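Local coordinates for pyocin-S2 (Pseudomonas aeruginosa, PDB 4QKO), which kills sensitive bacteria by breaking down chromosomal DNA through its C-terminal HNH nuclease domain, the part described here in complex with its immunity protein, at residues 39-42 against 43-46; 73-76 against 77-80; 86-89 against 90-93. One frame throughout, in Å; residues are numbered along the deposited sequence.

Contact 1 of 3, residues 39-42 against 43-46; sequences DKLR and GKTF
K44 folds its aliphatic chain back against the carbonyl oxygens of K40 and L41, across a type II beta turn that runs from L41 to K44. The turn is closed by the bond from K44 N to L41 O (3.0 Å), which bends to 154° at the hydrogen. From the same residue, CB lies 3.3 Å from L41 O and CG stays beside that oxygen, because CG stands anti to its own carbonyl carbon (chi1 -65°). CD then passes alongside the tip of L41, 4.3 Å from its CD2, and CE reaches 3.5 Å from K40 O. The side chain of K44 thus touches through methylenes laid over two carbonyl oxygens, while its backbone N-H makes the one hydrogen bond between 39-42 and 43-46. G43 takes the third turn position with a positive phi of 87°. On the helix side, R42 makes a salt bridge to D39, gripping the one oxygen end-on: NH1 lies 2.9 Å from OD1 and NH2 3.2 Å, both with OD1 in the guanidinium plane; NH2 also bonds to G12 O. G43 and K44 also bond to A10 through their backbones. Beyond the turn the chain enters strand 45-46, which pairs antiparallel with strand 8-9, while L41 and F46 pack on F52 and K44 on Q55 of helix 49-62.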
# COMPACT_ATOMS: atom_id res chain seq x y z
N ASP B 39 -15.97 -7.77 -11.92
CA ASP B 39 -16.08 -8.71 -13.02
C ASP B 39 -15.03 -9.79 -12.94
O ASP B 39 -15.32 -10.99 -13.07
CB ASP B 39 -15.87 -8.03 -14.37
CG ASP B 39 -17.02 -7.09 -14.82
OD1 ASP B 39 -18.16 -7.17 -14.28
OD2 ASP B 39 -16.75 -6.23 -15.74
N LYS B 40 -13.76 -9.40 -12.82
CA LYS B 40 -12.66 -10.37 -12.82
C LYS B 40 -12.84 -11.42 -11.71
O LYS B 40 -12.52 -12.61 -11.87
CB LYS B 40 -11.35 -9.60 -12.72
CG LYS B 40 -10.08 -10.39 -12.69
CD LYS B 40 -9.83 -11.22 -13.94
CE LYS B 40 -9.63 -10.38 -15.20
NZ LYS B 40 -9.20 -11.26 -16.36
N LEU B 41 -13.35 -10.99 -10.57
CA LEU B 41 -13.53 -11.84 -9.45
C LEU B 41 -14.84 -12.61 -9.38
O LEU B 41 -14.93 -13.46 -8.54
CB LEU B 41 -13.35 -11.09 -8.12
CG LEU B 41 -11.98 -10.46 -7.95
CD1 LEU B 41 -12.04 -9.71 -6.65
CD2 LEU B 41 -10.77 -11.37 -7.98
N ARG B 42 -15.82 -12.27 -10.21
CA ARG B 42 -17.19 -12.75 -10.08
C ARG B 42 -17.22 -14.28 -10.13
O ARG B 42 -16.60 -14.87 -11.01
CB ARG B 42 -18.07 -12.12 -11.18
CG ARG B 42 -19.53 -12.58 -11.09
CD ARG B 42 -20.48 -11.76 -11.93
NE ARG B 42 -20.38 -10.38 -11.56
CZ ARG B 42 -19.89 -9.41 -12.31
NH1 ARG B 42 -19.42 -9.67 -13.53
NH2 ARG B 42 -19.82 -8.17 -11.79
N GLY B 43 -17.82 -14.92 -9.12
CA GLY B 43 -17.92 -16.38 -9.10
C GLY B 43 -16.71 -17.09 -8.49
O GLY B 43 -16.79 -18.28 -8.18
N LYS B 44 -15.59 -16.40 -8.29
CA LYS B 44 -14.49 -17.00 -7.55
C LYS B 44 -14.82 -17.29 -6.08
O LYS B 44 -15.55 -16.55 -5.46
CB LYS B 44 -13.23 -16.16 -7.66
CG LYS B 44 -12.74 -16.13 -9.10
CD LYS B 44 -11.39 -15.51 -9.16
CE LYS B 44 -10.93 -15.41 -10.62
NZ LYS B 44 -9.46 -15.56 -10.68
N THR B 45 -14.32 -18.41 -5.55
CA THR B 45 -14.53 -18.76 -4.16
C THR B 45 -13.27 -18.51 -3.38
O THR B 45 -12.16 -18.62 -3.91
CB THR B 45 -14.96 -20.24 -4.01
OG1 THR B 45 -13.90 -21.07 -4.40
CG2 THR B 45 -16.09 -20.57 -4.89
N PHE B 46 -13.45 -18.08 -2.13
CA PHE B 46 -12.36 -17.75 -1.22
C PHE B 46 -12.50 -18.57 0.05
O PHE B 46 -13.58 -18.68 0.57
CB PHE B 46 -12.40 -16.27 -0.87
CG PHE B 46 -12.49 -15.41 -2.05
CD1 PHE B 46 -11.43 -15.37 -2.95
CD2 PHE B 46 -13.64 -14.72 -2.31
CE1 PHE B 46 -11.51 -14.61 -4.09
CE2 PHE B 46 -13.77 -13.98 -3.47
CZ PHE B 46 -12.69 -13.94 -4.35

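Contact 2 of 3, residues 73-76 against 77-80; sequences GSLA and VMRD
R79 and L75 both set CG anti to their own carbonyl carbons (chi1 -84° and -67°), and R79 then runs extended from CG to NE, which carries its guanidinium back along the helix over L75. This is an i to i+4 pairing on helix 72-78: L75 CB lies over one face of the guanidinium, displaced toward its rim, and L75 CD1 comes within 3.8 Å of R79 NH2. The backbone beneath is bonded in alpha-helical fashion, from R79 N to L75 O (2.8 Å) and from M78 N to S74 O (2.9 Å). S74 O also takes a weak bond from V77 N. M78 bends at its third torsion, and its SD lies 3.4 Å from S74 O, with S74 CB farther off, and comes loosely within 4.4 Å of L75 CD2. M78 and L75 also pack on A61 of helix 49-62, so this side of the short helix is joined to the longer one. S74, A76 and V77 instead touch the immunity protein, where D80 OD2 forms a salt bridge with K25 of that chain. CB of D80 sits 3.8 Å from A76 O.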
# COMPACT_ATOMS: atom_id res chain seq x y z
N GLY B 73 6.84 0.87 -7.29
CA GLY B 73 6.96 0.41 -5.92
C GLY B 73 5.67 -0.21 -5.46
O GLY B 73 5.65 -1.25 -4.81
N SER B 74 4.57 0.47 -5.71
CA SER B 74 3.30 -0.04 -5.25
C SER B 74 2.89 -1.34 -5.98
O SER B 74 2.34 -2.27 -5.37
CB SER B 74 2.24 1.02 -5.49
OG SER B 74 2.32 2.08 -4.55
N LEU B 75 3.14 -1.41 -7.27
CA LEU B 75 2.76 -2.60 -8.00
C LEU B 75 3.55 -3.80 -7.54
O LEU B 75 3.06 -4.95 -7.55
CB LEU B 75 2.91 -2.36 -9.46
CG LEU B 75 1.96 -1.35 -10.07
CD1 LEU B 75 2.40 -0.95 -11.44
CD2 LEU B 75 0.56 -1.98 -10.04
N ALA B 76 4.78 -3.58 -7.13
CA ALA B 76 5.62 -4.66 -6.67
C ALA B 76 5.00 -5.31 -5.43
O ALA B 76 5.03 -6.54 -5.28
CB ALA B 76 7.04 -4.16 -6.41
N VAL B 77 4.28 -4.51 -4.63
CA VAL B 77 3.59 -4.99 -3.46
C VAL B 77 2.27 -5.66 -3.88
O VAL B 77 1.95 -6.76 -3.40
CB VAL B 77 3.34 -3.82 -2.47
CG1 VAL B 77 2.29 -4.20 -1.45
CG2 VAL B 77 4.65 -3.44 -1.79
N MET B 78 1.55 -5.05 -4.82
CA MET B 78 0.21 -5.49 -5.15
C MET B 78 0.22 -6.79 -5.96
O MET B 78 -0.67 -7.64 -5.80
CB MET B 78 -0.51 -4.37 -5.92
CG MET B 78 -0.89 -3.21 -5.00
SD MET B 78 -0.91 -1.64 -5.93
CE MET B 78 -2.46 -1.99 -6.65
N ARG B 79 1.24 -6.95 -6.79
CA ARG B 79 1.40 -8.19 -7.57
C ARG B 79 1.55 -9.38 -6.72
O ARG B 79 1.25 -10.48 -7.18
CB ARG B 79 2.67 -8.14 -8.40
CG ARG B 79 2.45 -7.43 -9.66
CD ARG B 79 3.75 -7.40 -10.44
NE ARG B 79 3.59 -6.29 -11.35
CZ ARG B 79 4.34 -5.21 -11.43
NH1 ARG B 79 5.43 -5.04 -10.68
NH2 ARG B 79 3.98 -4.28 -12.32
N ASP B 80 2.00 -9.15 -5.48
CA ASP B 80 2.30 -10.20 -4.50
C ASP B 80 1.09 -10.41 -3.56
O ASP B 80 1.16 -11.19 -2.58
CB ASP B 80 3.55 -9.73 -3.72
CG ASP B 80 4.13 -10.78 -2.72
OD1 ASP B 80 4.31 -11.98 -3.10
OD2 ASP B 80 4.49 -10.37 -1.57

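Contact 3 of 3, residues 86-89 against 90-93; sequences VRES and EQAG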
# COMPACT_ATOMS: atom_id res chain seq x y z
N VAL B 86 -0.79 3.79 1.84
CA VAL B 86 -1.39 5.10 1.65
C VAL B 86 -0.36 6.22 1.82
O VAL B 86 0.79 6.05 2.26
CB VAL B 86 -2.63 5.36 2.54
CG1 VAL B 86 -3.64 4.25 2.30
CG2 VAL B 86 -2.23 5.38 4.02
N ARG B 87 -0.78 7.37 1.39
CA ARG B 87 -0.01 8.60 1.59
C ARG B 87 0.19 8.83 3.06
O ARG B 87 -0.66 8.48 3.88
CB ARG B 87 -0.72 9.78 0.97
CG ARG B 87 -0.68 9.81 -0.55
CD ARG B 87 -1.68 10.84 -1.06
NE ARG B 87 -1.64 10.87 -2.54
CZ ARG B 87 -0.72 11.51 -3.25
NH1 ARG B 87 0.24 12.25 -2.69
NH2 ARG B 87 -0.76 11.40 -4.57
N GLU B 88 1.33 9.42 3.40
CA GLU B 88 1.63 9.74 4.77
C GLU B 88 0.48 10.48 5.44
O GLU B 88 0.17 10.18 6.59
CB GLU B 88 2.93 10.57 4.82
CG GLU B 88 4.19 9.68 4.68
CD GLU B 88 4.66 9.09 6.02
OE1 GLU B 88 4.32 9.65 7.09
OE2 GLU B 88 5.37 8.06 6.02
N SER B 89 -0.17 11.37 4.71
CA SER B 89 -1.31 12.17 5.28
C SER B 89 -2.53 11.35 5.66
O SER B 89 -3.47 11.85 6.34
CB SER B 89 -1.64 13.34 4.33
OG SER B 89 -2.08 12.90 3.07
N GLU B 90 -2.55 10.08 5.24
CA GLU B 90 -3.69 9.19 5.43
C GLU B 90 -3.39 7.99 6.32
O GLU B 90 -4.24 7.08 6.49
CB GLU B 90 -4.19 8.74 4.05
CG GLU B 90 -4.80 9.85 3.23
CD GLU B 90 -6.05 10.49 3.89
OE1 GLU B 90 -6.89 9.76 4.49
OE2 GLU B 90 -6.27 11.72 3.75
N GLN B 91 -2.17 7.95 6.85
CA GLN B 91 -1.74 6.93 7.80
C GLN B 91 -2.33 7.33 9.20
O GLN B 91 -2.53 8.51 9.52
CB GLN B 91 -0.21 6.84 7.87
CG GLN B 91 0.36 6.51 6.45
CD GLN B 91 1.84 6.31 6.38
OE1 GLN B 91 2.52 6.43 7.36
NE2 GLN B 91 2.36 6.06 5.19
N ALA B 92 -2.67 6.34 9.97
CA ALA B 92 -3.28 6.60 11.27
C ALA B 92 -2.60 5.57 12.09
O ALA B 92 -2.99 4.40 12.06
CB ALA B 92 -4.76 6.42 11.21
N GLY B 93 -1.43 6.03 12.58
CA GLY B 93 -0.54 5.32 13.47
C GLY B 93 0.11 4.15 12.79
O GLY B 93 0.87 4.34 11.81
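Q91 and V86 meet through both polar and apolar groups: Q91 NE2 makes a weak but nearly straight bond to V86 O (3.3 Å, 165°), while Q91 CG lies 3.7 Å from V86 CG2. The same methyl faces the backbone of E90, 3.6 Å from E90 O. Next to the amide comes the carboxylate of E88, its plane turned 49° from that of Q91, with E88 OE2 3.5 Å from Q91 OE1. Behind these side chains the backbone makes a tight 3-10 turn, bonded from E90 N to R87 O (2.8 Å) and from Q91 N to E88 O (3.2 Å). Farther out, E90 OE1 bonds to T122 OG1, the backbones of E90 and K124 are hydrogen-bonded, and V86 packs on P123, which place the loop against helix 123-130. In the immunity protein, S51 OG bonds Q91 NE2 and D52 accepts from E88 N. The approach of E88 OE2 to Q91 OE1 is probably mildly repulsive, but E88 OE2 is held by a salt bridge to K42 NZ and a hydrogen bond from S51 N of the immunity protein, which probably offset this, so the loop forms part of the interface with that chain.

Overall arrangement
The three contacts follow one another along the chain within the nuclease domain, and none touches another. Contact 1 joins helix 35-41 to strand 45-46 and lies on the opposite side of the chain's centre from contact 3, their centres about 30 Å apart. Contact 2, on helix 72-78, has its centre about 21 Å from that of contact 1 and about 18 Å from that of contact 3. Helix 49-62 links contacts 1 and 2, since side chains of both pack on it. Contacts 1 and 2 lie away from the metal site, whereas the side chain of E90 in contact 3 is about 9 Å from that of H126, a magnesium ligand. The bound immunity protein spans 73-80 and 86-93, while the 39-46 turn lies away from it.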